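Local coordinates for protein glutathione S-transferase (Gordonia bronchialis, PDB 4PTS) that probably acts as a glutathione transferase, using a cysteine nucleophile in reactions that involve glutathione, at residues R32-V43 with S148-R156. Numbering follows the deposited sequence.
Sequences RITADGRDGYPV and SLEWTAYHR
V43 lays its CG1 methyl over one face of the W151 indole, 4.1 Å from the centroid of the five-membered ring and 10° off the ring normal, a CH-pi contact. A beta-branched residue suits this place because its two methyls serve two aromatic partners: CG1 meets the indole, and V43 CG2 reaches CE2 of Y154 at 4.0 Å. I33 adds its CG2, anti to the backbone N, which approaches W151 CZ2 obliquely at 3.8 Å. I33 and W151 are buried and form the tight side: both rest on Y48 of strand 48-53, and W151 meets F147 edge-to-face, so a broad aromatic residue fills the junction between turn and sheet.

Toward solvent the contact turns polar, with A35 and D36 exposed. E150 still packs closely, its CB and CG against T34 CA, and its chain folds at chi2 (-62°) to bring E150 OE1 to the backbone N of A35 at 2.8 Å; the N-H...O angle is 155°, and OE1 uses its anti lone pair. The small side chain of A35 lets the carboxylate come close to its backbone. E150 OE2 stands 4.4 Å from R32 NH2, well out of the guanidinium plane, so the two attract only as charges; the salt bridge of R32 is with D146. D36 OD1, 3.8 Å from E150 OE1, brings a second negative charge close, a repulsion that the A35 N-H and the R32 charge probably offset. T34 O accepts from V43 N and G37 N, closing the loop.

Thus the loop before strand 48-53 packs against the turn that follows helix 140-149, away from the predicted active site, at the edge of the thioredoxin-like domain, whose strand order 2-1-3-4 fits the glutathione transferase fold.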
ATOM      1  N   ARG B  32      -5.911  10.323 -38.074  1.00 30.88           N
ATOM      2  CA  ARG B  32      -4.665   9.551 -38.081  1.00 30.46           C
ATOM      3  C   ARG B  32      -3.556  10.105 -38.967  1.00 30.93           C
ATOM      4  O   ARG B  32      -3.781  10.751 -40.009  1.00 33.56           O
ATOM      5  CB  ARG B  32      -4.916   8.111 -38.488  1.00 30.25           C
ATOM      6  CG  ARG B  32      -5.913   7.397 -37.611  1.00 31.16           C
ATOM      7  CD  ARG B  32      -6.315   6.091 -38.253  1.00 32.13           C
ATOM      8  NE  ARG B  32      -5.160   5.213 -38.380  1.00 33.27           N
ATOM      9  CZ  ARG B  32      -5.108   4.136 -39.158  1.00 33.90           C
ATOM     10  NH1 ARG B  32      -6.150   3.786 -39.895  1.00 34.21           N
ATOM     11  NH2 ARG B  32      -4.006   3.400 -39.199  1.00 34.59           N
ATOM     12  N   ILE B  33      -2.344   9.814 -38.512  1.00 29.68           N
ATOM     13  CA  ILE B  33      -1.117  10.125 -39.197  1.00 28.27           C
ATOM     14  C   ILE B  33      -0.740   8.828 -39.854  1.00 29.19           C
ATOM     15  O   ILE B  33      -0.480   7.825 -39.158  1.00 29.27           O
ATOM     16  CB  ILE B  33      -0.037  10.561 -38.196  1.00 27.94           C
ATOM     17  CG1 ILE B  33      -0.364  11.962 -37.703  1.00 27.59           C
ATOM     18  CG2 ILE B  33       1.366  10.509 -38.793  1.00 27.87           C
ATOM     19  CD1 ILE B  33       0.351  12.310 -36.416  1.00 28.10           C
ATOM     20  N   THR B  34      -0.677   8.870 -41.185  1.00 30.40           N
ATOM     21  CA  THR B  34      -0.618   7.675 -42.018  1.00 32.13           C
ATOM     22  C   THR B  34       0.349   7.870 -43.186  1.00 34.07           C
ATOM     23  O   THR B  34       0.530   8.994 -43.639  1.00 36.41           O
ATOM     24  CB  THR B  34      -2.008   7.332 -42.624  1.00 31.96           C
ATOM     25  OG1 THR B  34      -2.521   8.458 -43.365  1.00 30.77           O
ATOM     26  CG2 THR B  34      -3.000   6.900 -41.530  1.00 31.79           C
ATOM     27  N   ALA B  35       0.929   6.778 -43.689  1.00 35.35           N
ATOM     28  CA  ALA B  35       1.852   6.832 -44.836  1.00 34.27           C
ATOM     29  C   ALA B  35       1.174   7.436 -46.048  1.00 34.81           C
ATOM     30  O   ALA B  35       1.676   8.376 -46.626  1.00 33.21           O
ATOM     31  CB  ALA B  35       2.366   5.449 -45.177  1.00 33.97           C
ATOM     32  N   ASP B  36       0.018   6.898 -46.417  1.00 38.36           N
ATOM     33  CA  ASP B  36      -0.759   7.433 -47.547  1.00 41.70           C
ATOM     34  C   ASP B  36      -1.330   8.836 -47.307  1.00 38.43           C
ATOM     35  O   ASP B  36      -1.800   9.465 -48.236  1.00 36.80           O
ATOM     36  CB  ASP B  36      -1.903   6.466 -47.936  1.00 47.24           C
ATOM     37  CG  ASP B  36      -2.858   6.154 -46.767  1.00 52.51           C
ATOM     38  OD1 ASP B  36      -2.401   6.115 -45.597  1.00 59.14           O
ATOM     39  OD2 ASP B  36      -4.069   5.940 -47.015  1.00 56.51           O
ATOM     40  N   GLY B  37      -1.332   9.311 -46.072  1.00 36.91           N
ATOM     41  CA  GLY B  37      -1.888  10.627 -45.768  1.00 39.04           C
ATOM     42  C   GLY B  37      -3.401  10.751 -45.903  1.00 39.85           C
ATOM     43  O   GLY B  37      -3.916  11.849 -46.134  1.00 35.11           O
ATOM     44  N   ARG B  38      -4.107   9.632 -45.724  1.00 43.47           N
ATOM     45  CA  ARG B  38      -5.577   9.569 -45.860  1.00 45.56           C
ATOM     46  C   ARG B  38      -6.326  10.740 -45.217  1.00 49.44           C
ATOM     47  O   ARG B  38      -7.166  11.362 -45.871  1.00 50.10           O
ATOM     48  CB  ARG B  38      -6.144   8.237 -45.308  1.00 43.09           C
ATOM     49  N   ASP B  39      -6.009  11.052 -43.953  1.00 54.11           N
ATOM     50  CA  ASP B  39      -6.751  12.082 -43.189  1.00 52.71           C
ATOM     51  C   ASP B  39      -6.191  13.505 -43.333  1.00 50.25           C
ATOM     52  O   ASP B  39      -6.682  14.437 -42.673  1.00 50.68           O
ATOM     53  CB  ASP B  39      -6.830  11.705 -41.702  1.00 54.58           C
ATOM     54  CG  ASP B  39      -7.783  10.551 -41.451  1.00 53.95           C
ATOM     55  OD1 ASP B  39      -7.415   9.426 -41.819  1.00 55.19           O
ATOM     56  OD2 ASP B  39      -8.885  10.756 -40.900  1.00 53.63           O
ATOM     57  N   GLY B  40      -5.182  13.671 -44.194  1.00 44.74           N
ATOM     58  CA  GLY B  40      -4.564  14.976 -44.430  1.00 39.09           C
ATOM     59  C   GLY B  40      -3.315  15.196 -43.603  1.00 36.21           C
ATOM     60  O   GLY B  40      -2.826  16.323 -43.487  1.00 33.57           O
ATOM     61  N   TYR B  41      -2.778  14.100 -43.068  1.00 34.45           N
ATOM     62  CA  TYR B  41      -1.650  14.140 -42.166  1.00 32.82           C
ATOM     63  C   TYR B  41      -0.731  12.990 -42.523  1.00 31.06           C
ATOM     64  O   TYR B  41      -0.760  11.958 -41.882  1.00 31.51           O
ATOM     65  CB  TYR B  41      -2.140  14.012 -40.733  1.00 33.76           C
ATOM     66  CG  TYR B  41      -2.964  15.194 -40.270  1.00 35.90           C
ATOM     67  CD1 TYR B  41      -2.361  16.384 -39.895  1.00 37.57           C
ATOM     68  CD2 TYR B  41      -4.347  15.131 -40.225  1.00 36.72           C
ATOM     69  CE1 TYR B  41      -3.112  17.473 -39.475  1.00 37.66           C
ATOM     70  CE2 TYR B  41      -5.106  16.217 -39.805  1.00 37.27           C
ATOM     71  CZ  TYR B  41      -4.484  17.386 -39.423  1.00 37.42           C
ATOM     72  OH  TYR B  41      -5.226  18.470 -38.996  1.00 37.61           O
ATOM     73  N   PRO B  42       0.080  13.166 -43.570  1.00 29.57           N
ATOM     74  CA  PRO B  42       1.044  12.147 -43.961  1.00 29.31           C
ATOM     75  C   PRO B  42       2.235  12.067 -43.015  1.00 31.05           C
ATOM     76  O   PRO B  42       2.615  13.080 -42.426  1.00 30.15           O
ATOM     77  CB  PRO B  42       1.518  12.633 -45.323  1.00 28.28           C
ATOM     78  CG  PRO B  42       1.386  14.110 -45.247  1.00 28.33           C
ATOM     79  CD  PRO B  42       0.160  14.360 -44.429  1.00 28.70           C
ATOM     80  N   VAL B  43       2.843  10.893 -42.883  1.00 33.65           N
ATOM     81  CA  VAL B  43       4.049  10.814 -42.072  1.00 38.00           C
ATOM     82  C   VAL B  43       5.105  11.588 -42.825  1.00 41.16           C
ATOM     83  O   VAL B  43       5.236  11.419 -44.033  1.00 45.56           O
ATOM     84  CB  VAL B  43       4.576   9.375 -41.760  1.00 38.37           C
ATOM     85  CG1 VAL B  43       3.440   8.405 -41.514  1.00 38.81           C
ATOM     86  CG2 VAL B  43       5.492   8.837 -42.849  1.00 39.73           C
ATOM     87  N   SER B 148       4.133   1.485 -35.426  1.00 29.43           N
ATOM     88  CA  SER B 148       4.603   0.245 -36.016  1.00 30.94           C
ATOM     89  C   SER B 148       4.244   0.114 -37.521  1.00 33.14           C
ATOM     90  O   SER B 148       5.064  -0.398 -38.305  1.00 35.17           O
ATOM     91  CB  SER B 148       4.051  -0.960 -35.260  1.00 30.23           C
ATOM     92  OG  SER B 148       4.355  -0.898 -33.886  1.00 31.09           O
ATOM     93  N   LEU B 149       3.059   0.582 -37.937  1.00 31.77           N
ATOM     94  CA  LEU B 149       2.587   0.319 -39.311  1.00 30.76           C
ATOM     95  C   LEU B 149       2.836   1.436 -40.308  1.00 30.68           C
ATOM     96  O   LEU B 149       3.204   1.156 -41.445  1.00 34.49           O
ATOM     97  CB  LEU B 149       1.104  -0.008 -39.332  1.00 29.41           C
ATOM     98  CG  LEU B 149       0.699  -1.241 -38.541  1.00 29.26           C
ATOM     99  CD1 LEU B 149      -0.779  -1.522 -38.814  1.00 30.13           C
ATOM    100  CD2 LEU B 149       1.570  -2.460 -38.819  1.00 27.52           C
ATOM    101  N   GLU B 150       2.627   2.682 -39.909  1.00 28.86           N
ATOM    102  CA  GLU B 150       2.708   3.796 -40.852  1.00 29.58           C
ATOM    103  C   GLU B 150       4.087   4.478 -40.926  1.00 28.12           C
ATOM    104  O   GLU B 150       4.474   4.969 -41.974  1.00 26.77           O
ATOM    105  CB  GLU B 150       1.616   4.818 -40.549  1.00 31.45           C
ATOM    106  CG  GLU B 150       0.194   4.249 -40.543  1.00 33.93           C
ATOM    107  CD  GLU B 150      -0.260   3.675 -41.888  1.00 35.94           C
ATOM    108  OE1 GLU B 150      -0.280   4.400 -42.918  1.00 35.35           O
ATOM    109  OE2 GLU B 150      -0.622   2.477 -41.912  1.00 40.14           O
ATOM    110  N   TRP B 151       4.845   4.466 -39.836  1.00 27.53           N
ATOM    111  CA  TRP B 151       6.182   5.068 -39.818  1.00 26.63           C
ATOM    112  C   TRP B 151       7.239   4.052 -40.207  1.00 28.42           C
ATOM    113  O   TRP B 151       8.436   4.261 -40.011  1.00 29.62           O
ATOM    114  CB  TRP B 151       6.497   5.607 -38.437  1.00 24.83           C
ATOM    115  CG  TRP B 151       5.633   6.703 -38.093  1.00 23.69           C
ATOM    116  CD1 TRP B 151       4.300   6.651 -37.812  1.00 23.66           C
ATOM    117  CD2 TRP B 151       6.009   8.058 -37.986  1.00 23.48           C
ATOM    118  NE1 TRP B 151       3.809   7.907 -37.539  1.00 22.76           N
ATOM    119  CE2 TRP B 151       4.847   8.789 -37.635  1.00 23.46           C
ATOM    120  CE3 TRP B 151       7.223   8.735 -38.136  1.00 23.63           C
ATOM    121  CZ2 TRP B 151       4.863  10.157 -37.443  1.00 24.72           C
ATOM    122  CZ3 TRP B 151       7.244  10.095 -37.952  1.00 24.06           C
ATOM    123  CH2 TRP B 151       6.065  10.798 -37.600  1.00 24.89           C
ATOM    124  N   THR B 152       6.796   2.952 -40.781  1.00 29.99           N
ATOM    125  CA  THR B 152       7.667   1.826 -41.029  1.00 32.72           C
ATOM    126  C   THR B 152       8.925   2.176 -41.846  1.00 34.30           C
ATOM    127  O   THR B 152       9.999   1.600 -41.634  1.00 36.88           O
ATOM    128  CB  THR B 152       6.871   0.670 -41.658  1.00 32.75           C
ATOM    129  OG1 THR B 152       7.775  -0.372 -42.000  1.00 32.53           O
ATOM    130  CG2 THR B 152       6.080   1.131 -42.905  1.00 33.13           C
ATOM    131  N   ALA B 153       8.815   3.152 -42.740  1.00 34.26           N
ATOM    132  CA  ALA B 153       9.956   3.583 -43.546  1.00 34.11           C
ATOM    133  C   ALA B 153      11.118   4.224 -42.758  1.00 33.11           C
ATOM    134  O   ALA B 153      12.230   4.296 -43.261  1.00 33.19           O
ATOM    135  CB  ALA B 153       9.470   4.540 -44.629  1.00 34.85           C
ATOM    136  N   TYR B 154      10.858   4.704 -41.542  1.00 32.65           N
ATOM    137  CA  TYR B 154      11.863   5.433 -40.763  1.00 30.85           C
ATOM    138  C   TYR B 154      12.334   4.679 -39.543  1.00 28.43           C
ATOM    139  O   TYR B 154      13.122   5.181 -38.746  1.00 27.43           O
ATOM    140  CB  TYR B 154      11.296   6.787 -40.377  1.00 32.97           C
ATOM    141  CG  TYR B 154      10.979   7.624 -41.592  1.00 36.03           C
ATOM    142  CD1 TYR B 154      11.962   8.386 -42.203  1.00 38.34           C
ATOM    143  CD2 TYR B 154       9.704   7.640 -42.145  1.00 37.89           C
ATOM    144  CE1 TYR B 154      11.689   9.148 -43.331  1.00 39.91           C
ATOM    145  CE2 TYR B 154       9.420   8.405 -43.270  1.00 39.66           C
ATOM    146  CZ  TYR B 154      10.421   9.147 -43.860  1.00 39.63           C
ATOM    147  OH  TYR B 154      10.170   9.909 -44.960  1.00 40.81           O
ATOM    148  N   HIS B 155      11.846   3.458 -39.391  1.00 29.02           N
ATOM    149  CA  HIS B 155      12.343   2.572 -38.351  1.00 30.04           C
ATOM    150  C   HIS B 155      13.827   2.396 -38.558  1.00 31.41           C
ATOM    151  O   HIS B 155      14.299   2.433 -39.682  1.00 31.40           O
ATOM    152  CB  HIS B 155      11.669   1.198 -38.412  1.00 28.93           C
ATOM    153  CG  HIS B 155      10.207   1.222 -38.096  1.00 27.34           C
ATOM    154  ND1 HIS B 155       9.433   0.086 -38.126  1.00 27.40           N
ATOM    155  CD2 HIS B 155       9.374   2.234 -37.760  1.00 26.84           C
ATOM    156  CE1 HIS B 155       8.190   0.392 -37.806  1.00 26.79           C
ATOM    157  NE2 HIS B 155       8.126   1.693 -37.583  1.00 26.66           N
ATOM    158  N   ARG B 156      14.558   2.243 -37.465  1.00 34.24           N
ATOM    159  CA  ARG B 156      15.961   1.889 -37.521  1.00 35.86           C
ATOM    160  C   ARG B 156      16.050   0.464 -38.060  1.00 36.93           C
ATOM    161  O   ARG B 156      15.076  -0.286 -38.003  1.00 33.35           O
ATOM    162  CB  ARG B 156      16.595   1.995 -36.122  1.00 36.74           C
ATOM    163  CG  ARG B 156      16.027   1.002 -35.101  1.00 35.93           C
ATOM    164  CD  ARG B 156      16.602   1.148 -33.697  1.00 34.78           C
ATOM    165  NE  ARG B 156      15.900   0.257 -32.767  1.00 34.03           N
ATOM    166  CZ  ARG B 156      16.180  -1.033 -32.568  1.00 34.51           C
ATOM    167  NH1 ARG B 156      17.169  -1.644 -33.206  1.00 35.84           N
ATOM    168  NH2 ARG B 156      15.451  -1.740 -31.724  1.00 34.77           N
TER